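Local coordinates for protein cephalosporin hydroxylase CMCI (Streptomyces clavuligerus, PDB 2BM8) that probably takes part in cephamycin biosynthesis as a cephalosporin hydroxylase built on a Rossmann-like, methyltransferase-type fold, at residues Leu64-Thr69 with Ala220-Asp225; Arg83-Leu88 with Pro154-Asp159; Gly137-Leu142 with Ala161-Phe166; Tyr182-Asp187 with Arg226-Arg231. The protein carries 3 engineered substitutions. All coordinates share one frame; numbering follows the deposited sequence.

Contact 1. Residues Leu64-Thr69 with Ala220-Asp225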
loop_
_atom_site.group_PDB
_atom_site.type_symbol
_atom_site.label_atom_id
_atom_site.label_comp_id
_atom_site.label_asym_id
_atom_site.label_seq_id
_atom_site.Cartn_x
_atom_site.Cartn_y
_atom_site.Cartn_z
ATOM N N LEU B 64 -12.333 -23.430 9.804
ATOM C CA LEU B 64 -12.147 -22.055 10.249
ATOM C C LEU B 64 -10.673 -21.663 10.373
ATOM O O LEU B 64 -10.369 -20.489 10.504
ATOM C CB LEU B 64 -12.839 -21.822 11.590
ATOM C CG LEU B 64 -14.366 -21.793 11.669
ATOM C CD1 LEU B 64 -14.786 -20.627 12.539
ATOM C CD2 LEU B 64 -15.039 -21.698 10.317
ATOM N N LYS B 65 -9.773 -22.638 10.345
ATOM C CA LYS B 65 -8.350 -22.363 10.376
ATOM C C LYS B 65 -7.814 -22.224 8.959
ATOM O O LYS B 65 -7.963 -23.131 8.160
ATOM C CB LYS B 65 -7.614 -23.463 11.149
ATOM C CG LYS B 65 -7.979 -23.484 12.659
ATOM C CD LYS B 65 -7.151 -24.497 13.433
ATOM C CE LYS B 65 -7.644 -24.726 14.871
ATOM N NZ LYS B 65 -8.572 -23.685 15.385
ATOM N N ASP B 66 -7.187 -21.091 8.638
ATOM C CA ASP B 66 -6.788 -20.859 7.257
ATOM C C ASP B 66 -5.469 -21.563 6.892
ATOM O O ASP B 66 -4.826 -22.137 7.767
ATOM C CB ASP B 66 -6.890 -19.362 6.866
ATOM C CG ASP B 66 -5.899 -18.477 7.554
ATOM O OD1 ASP B 66 -4.737 -18.885 7.784
ATOM O OD2 ASP B 66 -6.213 -17.300 7.859
ATOM N N PRO B 67 -5.138 -21.626 5.599
ATOM C CA PRO B 67 -3.945 -22.338 5.145
ATOM C C PRO B 67 -2.629 -21.983 5.842
ATOM O O PRO B 67 -1.819 -22.858 6.034
ATOM C CB PRO B 67 -3.871 -21.973 3.658
ATOM C CG PRO B 67 -5.279 -21.810 3.270
ATOM C CD PRO B 67 -5.910 -21.105 4.452
ATOM N N ASP B 68 -2.413 -20.734 6.199
ATOM C CA ASP B 68 -1.178 -20.357 6.862
ATOM C C ASP B 68 -1.155 -20.928 8.273
ATOM O O ASP B 68 -0.101 -21.322 8.769
ATOM C CB ASP B 68 -1.032 -18.830 6.843
ATOM C CG ASP B 68 -1.003 -18.281 5.405
ATOM O OD1 ASP B 68 -0.220 -18.841 4.587
ATOM O OD2 ASP B 68 -1.742 -17.346 4.976
ATOM N N THR B 69 -2.318 -20.977 8.914
ATOM C CA THR B 69 -2.437 -21.578 10.240
ATOM C C THR B 69 -2.263 -23.108 10.227
ATOM O O THR B 69 -1.561 -23.661 11.076
ATOM C CB THR B 69 -3.778 -21.200 10.832
ATOM O OG1 THR B 69 -3.802 -19.787 11.034
ATOM C CG2 THR B 69 -3.950 -21.776 12.227
ATOM N N ALA B 220 3.994 -16.578 12.585
ATOM C CA ALA B 220 3.867 -17.297 11.306
ATOM C C ALA B 220 2.463 -17.293 10.685
ATOM O O ALA B 220 2.309 -17.668 9.540
ATOM C CB ALA B 220 4.379 -18.727 11.459
ATOM N N SER B 221 1.444 -16.883 11.428
ATOM C CA SER B 221 0.117 -16.669 10.842
ATOM C C SER B 221 -0.677 -15.600 11.557
ATOM O O SER B 221 -0.542 -15.432 12.762
ATOM C CB SER B 221 -0.689 -17.976 10.814
ATOM O OG SER B 221 -1.368 -18.219 12.041
ATOM N N SER B 222 -1.527 -14.895 10.810
ATOM C CA SER B 222 -2.377 -13.861 11.392
ATOM C C SER B 222 -3.337 -14.404 12.472
ATOM O O SER B 222 -3.661 -13.690 13.410
ATOM C CB SER B 222 -3.135 -13.095 10.303
ATOM O OG SER B 222 -4.253 -13.815 9.813
ATOM N N GLN B 223 -3.747 -15.672 12.390
ATOM C CA GLN B 223 -4.625 -16.232 13.424
ATOM C C GLN B 223 -3.877 -16.595 14.713
ATOM O O GLN B 223 -4.434 -16.488 15.798
ATOM C CB GLN B 223 -5.404 -17.457 12.910
ATOM C CG GLN B 223 -6.593 -17.119 11.975
ATOM C CD GLN B 223 -7.169 -18.363 11.308
ATOM O OE1 GLN B 223 -6.405 -19.248 10.875
ATOM N NE2 GLN B 223 -8.516 -18.439 11.209
ATOM N N LEU B 224 -2.631 -17.030 14.603
ATOM C CA LEU B 224 -1.856 -17.407 15.772
ATOM C C LEU B 224 -0.955 -16.289 16.293
ATOM O O LEU B 224 -0.297 -16.460 17.299
ATOM C CB LEU B 224 -0.989 -18.603 15.430
ATOM C CG LEU B 224 -1.731 -19.848 15.001
ATOM C CD1 LEU B 224 -0.735 -20.868 14.501
ATOM C CD2 LEU B 224 -2.554 -20.377 16.161
ATOM N N ASP B 225 -0.929 -15.168 15.578
ATOM C CA ASP B 225 -0.142 -13.978 15.893
ATOM C C ASP B 225 0.021 -13.776 17.379
ATOM O O ASP B 225 -0.967 -13.581 18.090
ATOM C CB ASP B 225 -0.869 -12.745 15.315
ATOM C CG ASP B 225 -0.005 -11.498 15.280
ATOM O OD1 ASP B 225 1.130 -11.482 15.775
ATOM O OD2 ASP B 225 -0.401 -10.452 14.758
HETATM O O HOH W 1 -3.896 -16.857 9.718
#
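Gln223 grips the Leu64-Thr69 segment with both ends of its side-chain amide. NE2 of Gln223 donates to Leu64 O at 2.9 Å, with the acceptor close to the amide plane. OE1 of Gln223 accepts twice. Asp66 N donates to Gln223 OE1 at 3.0 Å, the donor tilted 22° from the Gln223 carbonyl plane. Thr69 OG1 donates to Gln223 OE1 at 2.7 Å, in the carbonyl plane and on a lone pair. Gln223 CG stands anti to the carbonyl carbon (chi1 -76°), and the extended chain beyond it carries the amide across. The amide stacks on the Asp66 carboxylate, with planes 17° apart. Asp66 is the N-cap of helix 67-80, and its OD1 takes weak capping bonds from Asp68 N and Thr69 N. A water donates to this OD1 and accepts from Gln223 N. A leucine in place of Gln223 would probably leave Leu64 O and Asp66 N without these partners and the Thr69 hydroxyl less fixed. Ser221 OG donates to Thr69 OG1 at 3.1 Å. The same Ser221 OG accepts from Leu224 N, which makes an ST motif. Thr69 CG2 turns instead to Leu224 CD1, 4.0 Å away. Nearby, Pro67 and Asp68 pack on Pro67 of the second subunit.

Contact 2. Residues Arg83-Leu88 with Pro154-Asp159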
loop_
_atom_site.group_PDB
_atom_site.type_symbol
_atom_site.label_atom_id
_atom_site.label_comp_id
_atom_site.label_asym_id
_atom_site.label_seq_id
_atom_site.Cartn_x
_atom_site.Cartn_y
_atom_site.Cartn_z
ATOM N N ARG B 83 0.647 -36.484 21.870
ATOM C CA ARG B 83 -0.313 -37.545 22.164
ATOM C C ARG B 83 -1.755 -37.029 22.378
ATOM O O ARG B 83 -2.705 -37.801 22.280
ATOM C CB ARG B 83 0.151 -38.349 23.390
ATOM C CG ARG B 83 1.333 -39.299 23.121
ATOM C CD ARG B 83 0.925 -40.739 22.799
ATOM N NE ARG B 83 1.081 -41.618 23.966
ATOM C CZ ARG B 83 0.149 -42.433 24.462
ATOM N NH1 ARG B 83 -1.056 -42.539 23.910
ATOM N NH2 ARG B 83 0.432 -43.169 25.529
ATOM N N THR B 84 -1.924 -35.736 22.665
ATOM C CA THR B 84 -3.248 -35.179 22.935
ATOM C C THR B 84 -3.379 -33.759 22.389
ATOM O O THR B 84 -2.567 -32.906 22.691
ATOM C CB THR B 84 -3.546 -35.147 24.461
ATOM O OG1 THR B 84 -3.276 -36.419 25.067
ATOM C CG2 THR B 84 -5.038 -34.915 24.720
ATOM N N ILE B 85 -4.408 -33.510 21.590
ATOM C CA ILE B 85 -4.749 -32.157 21.191
ATOM C C ILE B 85 -6.148 -31.807 21.685
ATOM O O ILE B 85 -7.097 -32.513 21.384
ATOM C CB ILE B 85 -4.663 -32.028 19.677
ATOM C CG1 ILE B 85 -3.201 -32.170 19.237
ATOM C CG2 ILE B 85 -5.236 -30.688 19.220
ATOM C CD1 ILE B 85 -3.048 -32.399 17.768
ATOM N N VAL B 86 -6.246 -30.720 22.448
ATOM C CA VAL B 86 -7.496 -30.221 23.007
ATOM C C VAL B 86 -7.943 -28.920 22.328
ATOM O O VAL B 86 -7.175 -27.968 22.251
ATOM C CB VAL B 86 -7.326 -29.902 24.493
ATOM C CG1 VAL B 86 -8.634 -29.398 25.082
ATOM C CG2 VAL B 86 -6.827 -31.125 25.273
ATOM N N GLU B 87 -9.190 -28.889 21.853
ATOM C CA GLU B 87 -9.814 -27.675 21.321
ATOM C C GLU B 87 -10.892 -27.217 22.274
ATOM O O GLU B 87 -11.861 -27.923 22.456
ATOM C CB GLU B 87 -10.487 -27.955 19.973
ATOM C CG GLU B 87 -9.613 -27.673 18.768
ATOM C CD GLU B 87 -9.491 -26.194 18.461
ATOM O OE1 GLU B 87 -9.829 -25.372 19.343
ATOM O OE2 GLU B 87 -9.070 -25.863 17.330
ATOM N N LEU B 88 -10.718 -26.049 22.877
ATOM C CA LEU B 88 -11.779 -25.350 23.617
ATOM C C LEU B 88 -12.472 -24.448 22.595
ATOM O O LEU B 88 -11.837 -23.549 22.050
ATOM C CB LEU B 88 -11.163 -24.493 24.733
ATOM C CG LEU B 88 -11.852 -24.246 26.080
ATOM C CD1 LEU B 88 -11.339 -22.947 26.652
ATOM C CD2 LEU B 88 -13.395 -24.246 26.042
ATOM N N PRO B 154 3.278 -35.455 24.864
ATOM C CA PRO B 154 2.954 -34.026 24.924
ATOM C C PRO B 154 1.514 -33.666 24.552
ATOM O O PRO B 154 0.731 -34.487 24.054
ATOM C CB PRO B 154 3.914 -33.406 23.897
ATOM C CG PRO B 154 4.962 -34.404 23.667
ATOM C CD PRO B 154 4.306 -35.734 23.853
ATOM N N LEU B 155 1.193 -32.399 24.769
ATOM C CA LEU B 155 -0.175 -31.930 24.705
ATOM C C LEU B 155 -0.249 -30.516 24.165
ATOM O O LEU B 155 0.514 -29.646 24.569
ATOM C CB LEU B 155 -0.758 -31.984 26.103
ATOM C CG LEU B 155 -2.229 -31.634 26.283
ATOM C CD1 LEU B 155 -2.906 -32.695 27.187
ATOM C CD2 LEU B 155 -2.389 -30.237 26.874
ATOM N N ILE B 156 -1.159 -30.292 23.227
ATOM C CA ILE B 156 -1.444 -28.946 22.743
ATOM C C ILE B 156 -2.865 -28.577 23.177
ATOM O O ILE B 156 -3.817 -29.257 22.824
ATOM C CB ILE B 156 -1.331 -28.880 21.211
ATOM C CG1 ILE B 156 0.058 -29.314 20.756
ATOM C CG2 ILE B 156 -1.671 -27.467 20.706
ATOM C CD1 ILE B 156 0.179 -29.444 19.250
ATOM N N PHE B 157 -2.981 -27.500 23.944
ATOM C CA PHE B 157 -4.257 -26.964 24.396
ATOM C C PHE B 157 -4.544 -25.699 23.591
ATOM O O PHE B 157 -3.757 -24.762 23.610
ATOM C CB PHE B 157 -4.175 -26.646 25.892
ATOM C CG PHE B 157 -5.485 -26.240 26.504
ATOM C CD1 PHE B 157 -6.161 -27.103 27.363
ATOM C CD2 PHE B 157 -6.053 -25.000 26.216
ATOM C CE1 PHE B 157 -7.374 -26.738 27.929
ATOM C CE2 PHE B 157 -7.273 -24.630 26.769
ATOM C CZ PHE B 157 -7.936 -25.498 27.627
ATOM N N ILE B 158 -5.671 -25.664 22.896
ATOM C CA ILE B 158 -5.997 -24.553 21.999
ATOM C C ILE B 158 -7.294 -23.886 22.438
ATOM O O ILE B 158 -8.349 -24.510 22.456
ATOM C CB ILE B 158 -6.124 -25.031 20.535
ATOM C CG1 ILE B 158 -4.895 -25.852 20.146
ATOM C CG2 ILE B 158 -6.280 -23.831 19.584
ATOM C CD1 ILE B 158 -4.968 -26.440 18.784
ATOM N N ASP B 159 -7.188 -22.617 22.819
ATOM C CA ASP B 159 -8.349 -21.795 23.112
ATOM C C ASP B 159 -8.932 -21.130 21.855
ATOM O O ASP B 159 -8.278 -20.313 21.227
ATOM C CB ASP B 159 -7.963 -20.707 24.104
ATOM C CG ASP B 159 -9.088 -19.749 24.353
ATOM O OD1 ASP B 159 -8.836 -18.510 24.350
ATOM O OD2 ASP B 159 -10.256 -20.171 24.538
#
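Strands 84-88 and 155-159 run side by side and parallel, their axes 4.8 Å apart at 6°, with Thr84 paired to Leu155 and Leu88 to Asp159. Backbone bonds alternate between the strands. Val86 sits at the middle: Val86 N donates to Ile156 O, and Val86 O accepts from Ile158 N at 2.8 Å. At the start, Pro154 O accepts from Thr84 N and, weakly, from Arg83 N.

Thr84, Val86 and Leu88 share one face with Leu155, Phe157 and Asp159. Leu155 CD1 lies against Thr84 CB at 3.7 Å. With chi1 at -179°, Val86 CG1 extends away from the backbone N and meets Phe157 CD1 at 4.1 Å. Leu88 CD1 comes to the edge of the Phe157 ring, near its plane, and also touches Asp159 OD2 at 3.7 Å. That carboxylate oxygen is held by the backbone N of His162 and of Ala161.

The other face carries Ile85, Glu87, Ile156 and Ile158. Ile85 CG2 meets Ile158 CD1 at 4.3 Å. Glu87 bends at chi2 (-77°) and brings its carboxylate beside Ile158, with Glu87 OE1 3.9 Å from Ile158 CG2. The buried carboxylate has partners: Lys65 in a salt bridge at OE2 and Asn160 ND2 at OE1. Helices 67-80 and 94-106 cover this face.

Strands 84-88 and 155-159 sit side by side at the centre of a sheet ordered 3-2-1-4-5-7-6. This is the strand order of the Rossmann-like class I methyltransferases, consistent with the family to which the chain belongs.

Contact 3. Residues Gly137-Leu142 with Ala161-Phe166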
loop_
_atom_site.group_PDB
_atom_site.type_symbol
_atom_site.label_atom_id
_atom_site.label_comp_id
_atom_site.label_asym_id
_atom_site.label_seq_id
_atom_site.Cartn_x
_atom_site.Cartn_y
_atom_site.Cartn_z
ATOM N N GLY B 137 -18.782 -28.782 27.991
ATOM C CA GLY B 137 -18.226 -28.035 29.108
ATOM C C GLY B 137 -18.759 -26.623 29.298
ATOM O O GLY B 137 -19.825 -26.266 28.811
ATOM N N ASP B 138 -17.979 -25.811 29.999
ATOM C CA ASP B 138 -18.442 -24.546 30.547
ATOM C C ASP B 138 -17.195 -23.814 31.068
ATOM O O ASP B 138 -16.588 -24.221 32.064
ATOM C CB ASP B 138 -19.470 -24.831 31.660
ATOM C CG ASP B 138 -19.925 -23.579 32.402
ATOM O OD1 ASP B 138 -20.566 -23.727 33.476
ATOM O OD2 ASP B 138 -19.698 -22.417 31.994
ATOM N N CYS B 139 -16.802 -22.746 30.381
ATOM C CA CYS B 139 -15.542 -22.067 30.683
ATOM C C CYS B 139 -15.442 -21.495 32.098
ATOM O O CYS B 139 -14.372 -21.532 32.705
ATOM C CB CYS B 139 -15.272 -20.972 29.652
ATOM S SG CYS B 139 -14.809 -21.645 28.040
ATOM N N SER B 140 -16.547 -20.982 32.631
ATOM C CA SER B 140 -16.511 -20.300 33.930
ATOM C C SER B 140 -16.443 -21.273 35.129
ATOM O O SER B 140 -16.178 -20.852 36.261
ATOM C CB SER B 140 -17.693 -19.322 34.064
ATOM O OG SER B 140 -18.788 -19.910 34.735
ATOM N N ASP B 141 -16.684 -22.562 34.878
ATOM C CA ASP B 141 -16.556 -23.607 35.896
ATOM C C ASP B 141 -15.303 -24.441 35.582
ATOM O O ASP B 141 -15.263 -25.137 34.576
ATOM C CB ASP B 141 -17.825 -24.468 35.905
ATOM C CG ASP B 141 -17.771 -25.611 36.917
ATOM O OD1 ASP B 141 -18.804 -26.296 37.085
ATOM O OD2 ASP B 141 -16.757 -25.905 37.583
ATOM N N LEU B 142 -14.291 -24.362 36.447
ATOM C CA LEU B 142 -12.982 -24.980 36.186
ATOM C C LEU B 142 -12.966 -26.509 36.338
ATOM O O LEU B 142 -12.150 -27.184 35.711
ATOM C CB LEU B 142 -11.901 -24.363 37.085
ATOM C CG LEU B 142 -11.449 -22.932 36.769
ATOM C CD1 LEU B 142 -10.584 -22.373 37.902
ATOM C CD2 LEU B 142 -10.693 -22.858 35.440
ATOM N N ALA B 161 -12.398 -20.247 22.428
ATOM C CA ALA B 161 -13.612 -19.754 23.090
ATOM C C ALA B 161 -13.418 -18.374 23.731
ATOM O O ALA B 161 -14.255 -17.488 23.588
ATOM C CB ALA B 161 -14.089 -20.773 24.132
ATOM N N HIS B 162 -12.309 -18.219 24.445
ATOM C CA HIS B 162 -11.827 -16.929 24.948
ATOM C C HIS B 162 -12.678 -16.308 26.063
ATOM O O HIS B 162 -12.793 -15.084 26.136
ATOM C CB HIS B 162 -11.697 -15.888 23.825
ATOM C CG HIS B 162 -11.198 -16.422 22.518
ATOM N ND1 HIS B 162 -9.862 -16.457 22.194
ATOM C CD2 HIS B 162 -11.860 -16.863 21.423
ATOM C CE1 HIS B 162 -9.722 -16.924 20.965
ATOM N NE2 HIS B 162 -10.919 -17.182 20.477
ATOM N N ALA B 163 -13.242 -17.124 26.948
ATOM C CA ALA B 163 -14.115 -16.606 28.005
ATOM C C ALA B 163 -13.394 -16.404 29.338
ATOM O O ALA B 163 -13.336 -15.284 29.864
ATOM C CB ALA B 163 -15.344 -17.516 28.177
ATOM N N ASN B 164 -12.847 -17.464 29.908
ATOM C CA ASN B 164 -12.232 -17.358 31.250
ATOM C C ASN B 164 -10.758 -17.673 31.095
ATOM O O ASN B 164 -10.155 -18.299 31.932
ATOM C CB ASN B 164 -12.939 -18.344 32.199
ATOM C CG ASN B 164 -12.639 -18.111 33.673
ATOM O OD1 ASN B 164 -12.349 -16.997 34.119
ATOM N ND2 ASN B 164 -12.730 -19.188 34.447
ATOM N N THR B 165 -10.190 -17.199 30.000
ATOM C CA THR B 165 -8.935 -17.713 29.476
ATOM C C THR B 165 -7.764 -17.731 30.482
ATOM O O THR B 165 -7.148 -18.770 30.709
ATOM C CB THR B 165 -8.559 -16.889 28.241
ATOM O OG1 THR B 165 -9.646 -16.913 27.298
ATOM C CG2 THR B 165 -7.353 -17.506 27.510
ATOM N N PHE B 166 -7.476 -16.590 31.094
ATOM C CA PHE B 166 -6.372 -16.506 32.041
ATOM C C PHE B 166 -6.543 -17.445 33.224
ATOM O O PHE B 166 -5.565 -18.046 33.669
ATOM C CB PHE B 166 -6.163 -15.065 32.504
ATOM C CG PHE B 166 -5.637 -14.181 31.421
ATOM C CD1 PHE B 166 -6.463 -13.250 30.800
ATOM C CD2 PHE B 166 -4.326 -14.306 30.992
ATOM C CE1 PHE B 166 -5.977 -12.442 29.796
ATOM C CE2 PHE B 166 -3.838 -13.506 29.978
ATOM C CZ PHE B 166 -4.663 -12.574 29.378
#
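Cys139 and Asn164 bury the most surface where two loops at one end of the Rossmann-like sheet meet. Cys139 lies in a type I beta turn from Asp138 to Asp141, in the loop after strand 132-136. Asn164 is the N-cap residue of helix 165-175, which follows strand 155-159.

Cys139 offers its side chain to two alanines. Cys139 CB meets Ala163 CB at 3.8 Å. Cys139 SG stands anti to the carbonyl carbon (chi1 -72°) and touches Ala161 CB at 4.1 Å. Leu88 of strand 84-88 packs against both Cys139 and Ala161, so the small apolar patch continues down to the sheet. Ala163, by contrast, is exposed.

Asn164 works on the backbone of the turn. Asn164 CB lies 3.5 Å from Cys139 O. With chi1 at -166° the amide extends toward the turn and sets ND2 near Cys139 O. It makes no capping bond to its own helix. OD1 of Asn164 instead accepts from Asn167 ND2 in that helix. Ser140 CA and Leu142 CD2 approach the same amide more loosely, with Leu142 CD2 4.3 Å from Asn164 ND2.

In the 161-166 segment, His162 O accepts a hydrogen bond from Asn13 ND2 of the third subunit. Between the two loops themselves the polar link is slight: Asn164 ND2 donates to Cys139 O at 3.4 Å, a weak bond with an angle of 153° at the hydrogen.

Contact 4. Residues Tyr182-Asp187 with Arg226-Arg231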
loop_
_atom_site.group_PDB
_atom_site.type_symbol
_atom_site.label_atom_id
_atom_site.label_comp_id
_atom_site.label_asym_id
_atom_site.label_seq_id
_atom_site.Cartn_x
_atom_site.Cartn_y
_atom_site.Cartn_z
ATOM N N TYR B 182 1.966 -27.085 24.728
ATOM C CA TYR B 182 1.588 -25.793 24.195
ATOM C C TYR B 182 0.260 -25.322 24.783
ATOM O O TYR B 182 -0.635 -26.114 25.033
ATOM C CB TYR B 182 1.507 -25.871 22.673
ATOM C CG TYR B 182 2.856 -25.741 21.995
ATOM C CD1 TYR B 182 3.670 -26.844 21.791
ATOM C CD2 TYR B 182 3.322 -24.506 21.570
ATOM C CE1 TYR B 182 4.908 -26.715 21.172
ATOM C CE2 TYR B 182 4.552 -24.377 20.953
ATOM C CZ TYR B 182 5.335 -25.479 20.756
ATOM O OH TYR B 182 6.559 -25.332 20.156
ATOM N N PHE B 183 0.166 -24.035 25.072
ATOM C CA PHE B 183 -1.105 -23.400 25.359
ATOM C C PHE B 183 -1.226 -22.283 24.348
ATOM O O PHE B 183 -0.412 -21.373 24.356
ATOM C CB PHE B 183 -1.171 -22.851 26.787
ATOM C CG PHE B 183 -2.559 -22.374 27.193
ATOM C CD1 PHE B 183 -3.369 -23.155 28.003
ATOM C CD2 PHE B 183 -3.051 -21.145 26.762
ATOM C CE1 PHE B 183 -4.637 -22.714 28.384
ATOM C CE2 PHE B 183 -4.325 -20.709 27.146
ATOM C CZ PHE B 183 -5.108 -21.498 27.954
ATOM N N ILE B 184 -2.244 -22.369 23.490
ATOM C CA ILE B 184 -2.387 -21.486 22.343
ATOM C C ILE B 184 -3.706 -20.719 22.360
ATOM O O ILE B 184 -4.780 -21.304 22.514
ATOM C CB ILE B 184 -2.271 -22.303 21.046
ATOM C CG1 ILE B 184 -0.819 -22.750 20.860
ATOM C CG2 ILE B 184 -2.711 -21.478 19.846
ATOM C CD1 ILE B 184 -0.640 -23.881 19.902
ATOM N N ILE B 185 -3.622 -19.405 22.182
ATOM C CA ILE B 185 -4.817 -18.578 22.084
ATOM C C ILE B 185 -4.888 -18.023 20.687
ATOM O O ILE B 185 -4.074 -17.205 20.299
ATOM C CB ILE B 185 -4.782 -17.450 23.129
ATOM C CG1 ILE B 185 -4.905 -18.039 24.529
ATOM C CG2 ILE B 185 -5.927 -16.477 22.894
ATOM C CD1 ILE B 185 -4.316 -17.199 25.609
ATOM N N GLU B 186 -5.861 -18.479 19.918
ATOM C CA GLU B 186 -5.996 -18.019 18.542
ATOM C C GLU B 186 -6.759 -16.697 18.530
ATOM O O GLU B 186 -7.583 -16.468 19.401
ATOM C CB GLU B 186 -6.699 -19.082 17.695
ATOM C CG GLU B 186 -5.955 -20.421 17.619
ATOM C CD GLU B 186 -6.447 -21.337 16.497
ATOM O OE1 GLU B 186 -7.413 -20.960 15.811
ATOM O OE2 GLU B 186 -5.881 -22.448 16.318
ATOM N N ASP B 187 -6.406 -15.808 17.596
ATOM C CA ASP B 187 -7.179 -14.615 17.230
ATOM C C ASP B 187 -7.212 -13.486 18.256
ATOM O O ASP B 187 -6.979 -12.318 17.904
ATOM C CB ASP B 187 -8.621 -14.990 16.867
ATOM C CG ASP B 187 -8.701 -15.877 15.632
ATOM O OD1 ASP B 187 -8.292 -15.393 14.543
ATOM O OD2 ASP B 187 -9.137 -17.052 15.656
ATOM N N ARG B 226 1.272 -13.828 17.837
ATOM C CA ARG B 226 1.648 -13.500 19.216
ATOM C C ARG B 226 0.861 -14.266 20.298
ATOM O O ARG B 226 0.723 -13.767 21.414
ATOM C CB ARG B 226 1.508 -11.988 19.441
ATOM C CG ARG B 226 2.498 -11.118 18.673
ATOM C CD ARG B 226 2.150 -9.622 18.705
ATOM N NE ARG B 226 1.056 -9.311 17.780
ATOM C CZ ARG B 226 0.363 -8.175 17.761
ATOM N NH1 ARG B 226 0.609 -7.201 18.621
ATOM N NH2 ARG B 226 -0.608 -8.018 16.873
ATOM N N GLY B 227 0.386 -15.475 19.976
ATOM C CA GLY B 227 -0.493 -16.243 20.858
ATOM C C GLY B 227 -0.072 -17.681 21.122
ATOM O O GLY B 227 -0.813 -18.435 21.755
ATOM N N VAL B 228 1.122 -18.060 20.664
ATOM C CA VAL B 228 1.608 -19.426 20.786
ATOM C C VAL B 228 2.519 -19.497 22.001
ATOM O O VAL B 228 3.636 -18.983 21.973
ATOM C CB VAL B 228 2.391 -19.858 19.519
ATOM C CG1 VAL B 228 2.924 -21.293 19.660
ATOM C CG2 VAL B 228 1.523 -19.733 18.276
ATOM N N LEU B 229 2.030 -20.105 23.080
ATOM C CA LEU B 229 2.807 -20.223 24.310
ATOM C C LEU B 229 3.144 -21.672 24.600
ATOM O O LEU B 229 2.415 -22.564 24.206
ATOM C CB LEU B 229 2.025 -19.647 25.488
ATOM C CG LEU B 229 1.256 -18.362 25.218
ATOM C CD1 LEU B 229 0.531 -17.943 26.474
ATOM C CD2 LEU B 229 2.198 -17.264 24.733
ATOM N N ARG B 230 4.250 -21.914 25.286
ATOM C CA ARG B 230 4.526 -23.256 25.787
ATOM C C ARG B 230 5.168 -23.267 27.171
ATOM O O ARG B 230 5.646 -22.262 27.673
ATOM C CB ARG B 230 5.362 -24.059 24.786
ATOM C CG ARG B 230 6.644 -23.412 24.379
ATOM C CD ARG B 230 7.557 -24.314 23.559
ATOM N NE ARG B 230 8.944 -23.855 23.627
ATOM C CZ ARG B 230 9.903 -24.226 22.788
ATOM N NH1 ARG B 230 9.653 -25.080 21.805
ATOM N NH2 ARG B 230 11.125 -23.742 22.928
ATOM N N ARG B 231 5.157 -24.441 27.775
ATOM C CA ARG B 231 5.650 -24.626 29.117
ATOM C C ARG B 231 7.179 -24.701 29.114
ATOM O O ARG B 231 7.757 -25.599 28.514
ATOM C CB ARG B 231 5.043 -25.906 29.704
ATOM C CG ARG B 231 4.334 -25.703 31.007
ATOM C CD ARG B 231 5.226 -25.140 32.037
ATOM N NE ARG B 231 4.828 -25.477 33.391
ATOM C CZ ARG B 231 5.532 -25.136 34.452
ATOM N NH1 ARG B 231 6.659 -24.453 34.306
ATOM N NH2 ARG B 231 5.111 -25.468 35.658
#
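Tyr182 carries the tight part of this contact: its ring meets Arg230 with a face and Val228 with an edge. Arg230 CB lies 4.0 Å from the centroid of the Tyr182 ring, a CH-pi contact offset toward the rim. Val228 CG1 meets the edge at Tyr182 CE2, 3.7 Å away. Next to it, Ile184 CG1 lies alongside Val228 CG1 at 4.2 Å. The strands are antiparallel, and Phe183 with Leu229 is the hydrogen-bonded pair: Phe183 N donates to Leu229 O at 2.8 Å. Leu229 N returns a bond to Phe183 O at 3.0 Å. Ile185 N closes the pairing with a straighter bond to Gly227 O at 3.0 Å.

The more open side is the outer end of the partly exposed Arg230, which is held by charge rather than packing. Its CG sits between the backbone N and carbonyl carbon (chi1 55°), and the extended chain runs beside the tyrosine past its hydroxyl. There Arg230 NH2 forms a salt bridge with Asp35 of the second subunit, while Tyr182 OH bonds to Asp214. Replacing Tyr182 by an alanine is likely to open a gap beside Val228, take the ring from under the Arg230 chain and leave Asp214 without this hydroxyl. Apolar ring packing and outward charge imply that one strand pair serves both sheet core and subunit interface.

Contacts 2 and 4 are core contacts of one mixed sheet, joined where strand 155-159 bonds to strand 182-185 and Phe157 meets Phe183. One pairing is parallel and the other antiparallel, and both rest on backbone bonds and apolar side chains. Contact 1 is only partly buried and relies on a side-chain amide. It ties the start of helix 67-80 to the loop that leads into strand 228-231. Lys65 of contact 1 links it to both sheet contacts through acidic residues, Glu186 being the one in contact 4. Contact 3 lies at the surface, with small side chains and one weak bond. Contacts 1 and 4 both reach the second subunit, whereas contact 3 reaches the third.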